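Local coordinates for proximal thread matrix protein 1 (Mytilus galloprovincialis, PDB 4CN9) that probably binds collagen in the proximal byssal threads of the mussel, as a matrix protein with two von Willebrand factor type A domains and bound zinc, at residues A298-L312 / Q335-V349. Numbering follows the deposited sequence.
With SO4 (sulfate ion), chain G.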
loop_
_atom_site.group_PDB
_atom_site.type_symbol
_atom_site.label_atom_id
_atom_site.label_comp_id
_atom_site.label_asym_id
_atom_site.label_seq_id
_atom_site.Cartn_x
_atom_site.Cartn_y
_atom_site.Cartn_z
ATOM N N ALA A 298 -15.485 -15.541 -1.525
ATOM C CA ALA A 298 -16.572 -15.308 -2.471
ATOM C C ALA A 298 -15.980 -15.335 -3.883
ATOM O O ALA A 298 -14.775 -15.115 -4.060
ATOM C CB ALA A 298 -17.226 -13.956 -2.193
ATOM N N VAL A 299 -16.817 -15.617 -4.873
ATOM C CA VAL A 299 -16.407 -15.554 -6.273
ATOM C C VAL A 299 -17.367 -14.697 -7.105
ATOM O O VAL A 299 -18.602 -14.869 -7.055
ATOM C CB VAL A 299 -16.320 -16.962 -6.904
ATOM C CG1 VAL A 299 -16.308 -16.874 -8.433
ATOM C CG2 VAL A 299 -15.095 -17.697 -6.390
ATOM N N VAL A 300 -16.771 -13.776 -7.865
ATOM C CA VAL A 300 -17.456 -13.003 -8.900
ATOM C C VAL A 300 -16.722 -13.290 -10.197
ATOM O O VAL A 300 -15.504 -13.304 -10.221
ATOM C CB VAL A 300 -17.379 -11.493 -8.615
ATOM C CG1 VAL A 300 -17.970 -10.670 -9.759
ATOM C CG2 VAL A 300 -18.098 -11.159 -7.318
ATOM N N THR A 301 -17.454 -13.552 -11.268
ATOM C CA THR A 301 -16.836 -13.690 -12.569
ATOM C C THR A 301 -17.320 -12.592 -13.509
ATOM O O THR A 301 -18.396 -12.001 -13.299
ATOM C CB THR A 301 -17.115 -15.067 -13.193
ATOM O OG1 THR A 301 -18.520 -15.272 -13.295
ATOM C CG2 THR A 301 -16.518 -16.166 -12.347
ATOM N N PHE A 302 -16.523 -12.321 -14.539
ATOM C CA PHE A 302 -16.886 -11.320 -15.537
ATOM C C PHE A 302 -16.575 -11.776 -16.956
ATOM O O PHE A 302 -15.605 -12.480 -17.197
ATOM C CB PHE A 302 -16.256 -9.958 -15.238
ATOM C CG PHE A 302 -14.759 -9.981 -15.096
ATOM C CD1 PHE A 302 -13.944 -9.815 -16.207
ATOM C CD2 PHE A 302 -14.167 -10.137 -13.851
ATOM C CE1 PHE A 302 -12.567 -9.829 -16.086
ATOM C CE2 PHE A 302 -12.788 -10.149 -13.714
ATOM C CZ PHE A 302 -11.986 -10.005 -14.829
ATOM N N ALA A 303 -17.471 -11.421 -17.870
ATOM C CA ALA A 303 -17.254 -11.608 -19.296
ATOM C C ALA A 303 -17.789 -10.330 -19.916
ATOM O O ALA A 303 -17.207 -9.280 -19.704
ATOM C CB ALA A 303 -17.961 -12.842 -19.803
ATOM N N ASP A 304 -18.898 -10.367 -20.640
ATOM C CA ASP A 304 -19.483 -9.089 -21.075
ATOM C C ASP A 304 -20.033 -8.303 -19.888
ATOM O O ASP A 304 -20.023 -7.077 -19.893
ATOM C CB ASP A 304 -20.578 -9.287 -22.120
ATOM C CG ASP A 304 -21.602 -10.287 -21.699
ATOM O OD1 ASP A 304 -21.229 -11.314 -21.070
ATOM O OD2 ASP A 304 -22.794 -10.029 -21.975
ATOM N N ARG A 305 -20.524 -9.015 -18.873
ATOM C CA ARG A 305 -21.041 -8.377 -17.658
ATOM C C ARG A 305 -20.509 -9.163 -16.475
ATOM O O ARG A 305 -19.602 -9.971 -16.660
ATOM C CB ARG A 305 -22.577 -8.358 -17.670
ATOM C CG ARG A 305 -23.189 -7.474 -18.775
ATOM C CD ARG A 305 -22.918 -5.997 -18.543
ATOM N NE ARG A 305 -23.548 -5.126 -19.558
ATOM C CZ ARG A 305 -22.954 -4.670 -20.665
ATOM N NH1 ARG A 305 -21.704 -5.003 -20.957
ATOM N NH2 ARG A 305 -23.620 -3.874 -21.495
ATOM N N ALA A 306 -21.039 -8.932 -15.274
ATOM C CA ALA A 306 -20.534 -9.628 -14.082
ATOM C C ALA A 306 -21.620 -10.412 -13.342
ATOM O O ALA A 306 -22.796 -10.051 -13.372
ATOM C CB ALA A 306 -19.837 -8.657 -13.145
ATOM N N THR A 307 -21.198 -11.492 -12.677
ATOM C CA THR A 307 -22.107 -12.403 -12.005
ATOM C C THR A 307 -21.503 -12.858 -10.695
ATOM O O THR A 307 -20.377 -13.360 -10.676
ATOM C CB THR A 307 -22.354 -13.640 -12.900
ATOM O OG1 THR A 307 -22.870 -13.203 -14.151
ATOM C CG2 THR A 307 -23.311 -14.623 -12.271
ATOM N N LYS A 308 -22.237 -12.670 -9.605
ATOM C CA LYS A 308 -21.853 -13.254 -8.308
ATOM C C LYS A 308 -22.151 -14.739 -8.321
ATOM O O LYS A 308 -23.316 -15.151 -8.459
ATOM C CB LYS A 308 -22.589 -12.588 -7.141
ATOM C CG LYS A 308 -22.196 -13.145 -5.762
ATOM C CD LYS A 308 -22.719 -12.298 -4.593
ATOM C CE LYS A 308 -24.164 -12.585 -4.256
ATOM N NZ LYS A 308 -24.579 -11.965 -2.952
ATOM N N GLN A 309 -21.103 -15.541 -8.189
ATOM C CA GLN A 309 -21.237 -16.991 -8.188
ATOM C C GLN A 309 -21.565 -17.475 -6.787
ATOM O O GLN A 309 -22.471 -18.279 -6.601
ATOM C CB GLN A 309 -19.961 -17.662 -8.698
ATOM C CG GLN A 309 -19.583 -17.297 -10.110
ATOM C CD GLN A 309 -20.638 -17.718 -11.116
ATOM O OE1 GLN A 309 -21.460 -18.581 -10.838
ATOM N NE2 GLN A 309 -20.623 -17.097 -12.286
ATOM N N PHE A 310 -20.813 -16.993 -5.801
ATOM C CA PHE A 310 -21.177 -17.222 -4.416
ATOM C C PHE A 310 -20.625 -16.125 -3.520
ATOM O O PHE A 310 -19.545 -15.581 -3.771
ATOM C CB PHE A 310 -20.774 -18.631 -3.931
ATOM C CG PHE A 310 -19.285 -18.938 -3.986
ATOM C CD1 PHE A 310 -18.446 -18.594 -2.931
ATOM C CD2 PHE A 310 -18.740 -19.631 -5.061
ATOM C CE1 PHE A 310 -17.094 -18.936 -2.955
ATOM C CE2 PHE A 310 -17.401 -19.956 -5.092
ATOM C CZ PHE A 310 -16.577 -19.604 -4.042
ATOM N N GLY A 311 -21.418 -15.767 -2.515
ATOM C CA GLY A 311 -21.042 -14.764 -1.542
ATOM C C GLY A 311 -20.303 -15.388 -0.373
ATOM O O GLY A 311 -20.142 -16.616 -0.297
ATOM N N LEU A 312 -19.893 -14.525 0.548
ATOM C CA LEU A 312 -19.009 -14.871 1.658
ATOM C C LEU A 312 -19.634 -15.847 2.660
ATOM O O LEU A 312 -18.913 -16.547 3.400
ATOM C CB LEU A 312 -18.607 -13.580 2.392
ATOM C CG LEU A 312 -17.712 -12.590 1.635
ATOM C CD1 LEU A 312 -17.725 -11.250 2.314
ATOM C CD2 LEU A 312 -16.285 -13.124 1.534
ATOM N N GLN A 335 -15.597 -11.035 -24.060
ATOM C CA GLN A 335 -15.392 -9.697 -23.537
ATOM C C GLN A 335 -14.908 -9.885 -22.110
ATOM O O GLN A 335 -15.075 -10.963 -21.533
ATOM C CB GLN A 335 -16.694 -8.898 -23.531
ATOM C CG GLN A 335 -17.135 -8.377 -24.876
ATOM C CD GLN A 335 -18.443 -7.627 -24.775
ATOM O OE1 GLN A 335 -18.622 -6.769 -23.891
ATOM N NE2 GLN A 335 -19.383 -7.957 -25.659
ATOM N N THR A 336 -14.317 -8.839 -21.539
ATOM C CA THR A 336 -13.847 -8.872 -20.157
ATOM C C THR A 336 -14.252 -7.576 -19.430
ATOM O O THR A 336 -13.577 -6.557 -19.515
ATOM C CB THR A 336 -12.302 -9.064 -20.066
ATOM O OG1 THR A 336 -11.654 -8.352 -21.123
ATOM C CG2 THR A 336 -11.925 -10.534 -20.182
ATOM N N ALA A 337 -15.347 -7.637 -18.694
ATOM C CA ALA A 337 -15.856 -6.482 -17.970
ATOM C C ALA A 337 -15.245 -6.410 -16.571
ATOM O O ALA A 337 -15.908 -6.716 -15.575
ATOM C CB ALA A 337 -17.366 -6.557 -17.883
ATOM N N ILE A 338 -13.981 -6.007 -16.515
ATOM C CA ILE A 338 -13.241 -5.875 -15.252
ATOM C C ILE A 338 -13.971 -4.905 -14.343
ATOM O O ILE A 338 -14.124 -5.162 -13.146
ATOM C CB ILE A 338 -11.808 -5.366 -15.511
ATOM C CG1 ILE A 338 -11.032 -6.351 -16.385
ATOM C CG2 ILE A 338 -11.044 -5.157 -14.226
ATOM C CD1 ILE A 338 -9.761 -5.766 -16.957
ATOM N N GLY A 339 -14.442 -3.794 -14.913
ATOM C CA GLY A 339 -15.192 -2.816 -14.143
ATOM C C GLY A 339 -16.442 -3.363 -13.480
ATOM O O GLY A 339 -16.729 -3.081 -12.305
ATOM N N ASP A 340 -17.206 -4.140 -14.230
ATOM C CA ASP A 340 -18.436 -4.744 -13.701
ATOM C C ASP A 340 -18.127 -5.736 -12.575
ATOM O O ASP A 340 -18.845 -5.792 -11.568
ATOM C CB ASP A 340 -19.186 -5.459 -14.818
ATOM C CG ASP A 340 -19.869 -4.503 -15.772
ATOM O OD1 ASP A 340 -19.171 -3.689 -16.423
ATOM O OD2 ASP A 340 -21.116 -4.577 -15.866
ATOM N N GLY A 341 -17.065 -6.521 -12.754
ATOM C CA GLY A 341 -16.609 -7.451 -11.724
ATOM C C GLY A 341 -16.340 -6.763 -10.394
ATOM O O GLY A 341 -16.769 -7.220 -9.338
ATOM N N LEU A 342 -15.612 -5.658 -10.453
ATOM C CA LEU A 342 -15.296 -4.878 -9.261
ATOM C C LEU A 342 -16.549 -4.232 -8.646
ATOM O O LEU A 342 -16.714 -4.248 -7.421
ATOM C CB LEU A 342 -14.257 -3.809 -9.595
ATOM C CG LEU A 342 -12.844 -4.324 -9.898
ATOM C CD1 LEU A 342 -11.987 -3.229 -10.464
ATOM C CD2 LEU A 342 -12.186 -4.933 -8.655
ATOM N N GLU A 343 -17.416 -3.659 -9.489
ATOM C CA GLU A 343 -18.700 -3.113 -9.020
ATOM C C GLU A 343 -19.525 -4.179 -8.288
ATOM O O GLU A 343 -20.077 -3.943 -7.210
ATOM C CB GLU A 343 -19.523 -2.543 -10.192
ATOM C CG GLU A 343 -20.911 -2.024 -9.779
ATOM C CD GLU A 343 -21.990 -2.183 -10.873
ATOM O OE1 GLU A 343 -21.939 -3.132 -11.700
ATOM O OE2 GLU A 343 -22.909 -1.347 -10.901
ATOM N N ASN A 344 -19.615 -5.358 -8.888
ATOM C CA ASN A 344 -20.363 -6.446 -8.305
ATOM C C ASN A 344 -19.793 -6.838 -6.923
ATOM O O ASN A 344 -20.549 -7.053 -5.970
ATOM C CB ASN A 344 -20.384 -7.643 -9.266
ATOM C CG ASN A 344 -21.365 -8.718 -8.843
ATOM O OD1 ASN A 344 -21.147 -9.425 -7.854
ATOM N ND2 ASN A 344 -22.428 -8.874 -9.608
ATOM N N ALA A 345 -18.473 -6.900 -6.805
ATOM C CA ALA A 345 -17.864 -7.236 -5.522
ATOM C C ALA A 345 -18.268 -6.160 -4.518
ATOM O O ALA A 345 -18.609 -6.459 -3.377
ATOM C CB ALA A 345 -16.356 -7.310 -5.647
ATOM N N ARG A 346 -18.255 -4.911 -4.966
ATOM C CA ARG A 346 -18.541 -3.785 -4.079
ATOM C C ARG A 346 -19.998 -3.770 -3.601
ATOM O O ARG A 346 -20.272 -3.544 -2.416
ATOM C CB ARG A 346 -18.194 -2.474 -4.759
ATOM C CG ARG A 346 -18.415 -1.244 -3.879
ATOM C CD ARG A 346 -17.887 0.022 -4.539
ATOM N NE ARG A 346 -18.579 0.339 -5.787
ATOM C CZ ARG A 346 -19.698 1.054 -5.873
ATOM N NH1 ARG A 346 -20.275 1.544 -4.778
ATOM N NH2 ARG A 346 -20.242 1.280 -7.060
ATOM N N LEU A 347 -20.924 -4.028 -4.518
ATOM C CA LEU A 347 -22.335 -3.907 -4.216
ATOM C C LEU A 347 -22.960 -5.194 -3.687
ATOM O O LEU A 347 -23.925 -5.144 -2.922
ATOM C CB LEU A 347 -23.098 -3.424 -5.458
ATOM C CG LEU A 347 -22.691 -2.046 -5.975
ATOM C CD1 LEU A 347 -23.497 -1.684 -7.231
ATOM C CD2 LEU A 347 -22.870 -0.962 -4.899
ATOM N N GLU A 348 -22.418 -6.345 -4.071
ATOM C CA GLU A 348 -23.054 -7.623 -3.747
ATOM C C GLU A 348 -22.271 -8.583 -2.848
ATOM O O GLU A 348 -22.843 -9.536 -2.345
ATOM C CB GLU A 348 -23.407 -8.355 -5.035
ATOM C CG GLU A 348 -24.415 -7.613 -5.854
ATOM C CD GLU A 348 -25.389 -8.528 -6.531
ATOM O OE1 GLU A 348 -24.978 -9.634 -6.919
ATOM O OE2 GLU A 348 -26.570 -8.136 -6.675
ATOM N N VAL A 349 -20.976 -8.355 -2.667
ATOM C CA VAL A 349 -20.158 -9.251 -1.847
ATOM C C VAL A 349 -19.819 -8.639 -0.485
ATOM O O VAL A 349 -20.095 -9.237 0.542
ATOM C CB VAL A 349 -18.860 -9.675 -2.566
ATOM C CG1 VAL A 349 -17.919 -10.469 -1.615
ATOM C CG2 VAL A 349 -19.182 -10.518 -3.798
HETATM S S SO4 G . -24.129 -13.561 0.755
HETATM O O1 SO4 G . -24.507 -13.728 -0.647
HETATM O O2 SO4 G . -23.131 -14.575 1.126
HETATM O O3 SO4 G . -25.296 -13.726 1.614
HETATM O O4 SO4 G . -23.592 -12.213 0.898
HETATM O O HOH W 1 -20.576 -4.130 -23.845
HETATM O O HOH W 2 -24.497 -8.475 -12.010
HETATM O O HOH W 3 -22.907 -6.604 -14.707
HETATM O O HOH W 4 -24.592 -10.918 -9.846
HETATM O O HOH W 5 -20.978 -12.030 0.205
#
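Phe302 lays one ring face over the start of helix 338-349: Ile338 CA sits 4.1 Å from the ring centroid and 12° off its normal, a CH-pi contact, while CE1 of Phe302 reaches CG1 of Ile338 at 3.8 Å. With chi1 at 56°, CG lies between the backbone N and the carbonyl carbon, which turns the ring onto Thr336, Ala337 and Ile338. A serine here would probably leave Ile338 without its aromatic partner and open a gap beside Gly341, whose CA lies near the ring. Just before the helix, Ala337 N donates to Ala303 O (2.7 Å), in the carbonyl plane but with a bent N-H...O angle of 132°. The helix packs on one face of the von Willebrand factor A sheet, at its edge, roughly antiparallel to strand 298-302, their segment axes approaching to 7.5 Å, and covers its hairpin partner 306-310, an outermost strand. Val300 CG2 and Val349 CG2 meet at 3.7 Å, and the other branch of Val349, CG1, fits against Ala298 CB and Leu312 CG. Lys308 NZ donates to Glu348 O (3.0 Å) and to a sulfate oxygen, O1 (2.9 Å). Water links Asn344 ND2, Lys308 N and Glu348 OE1.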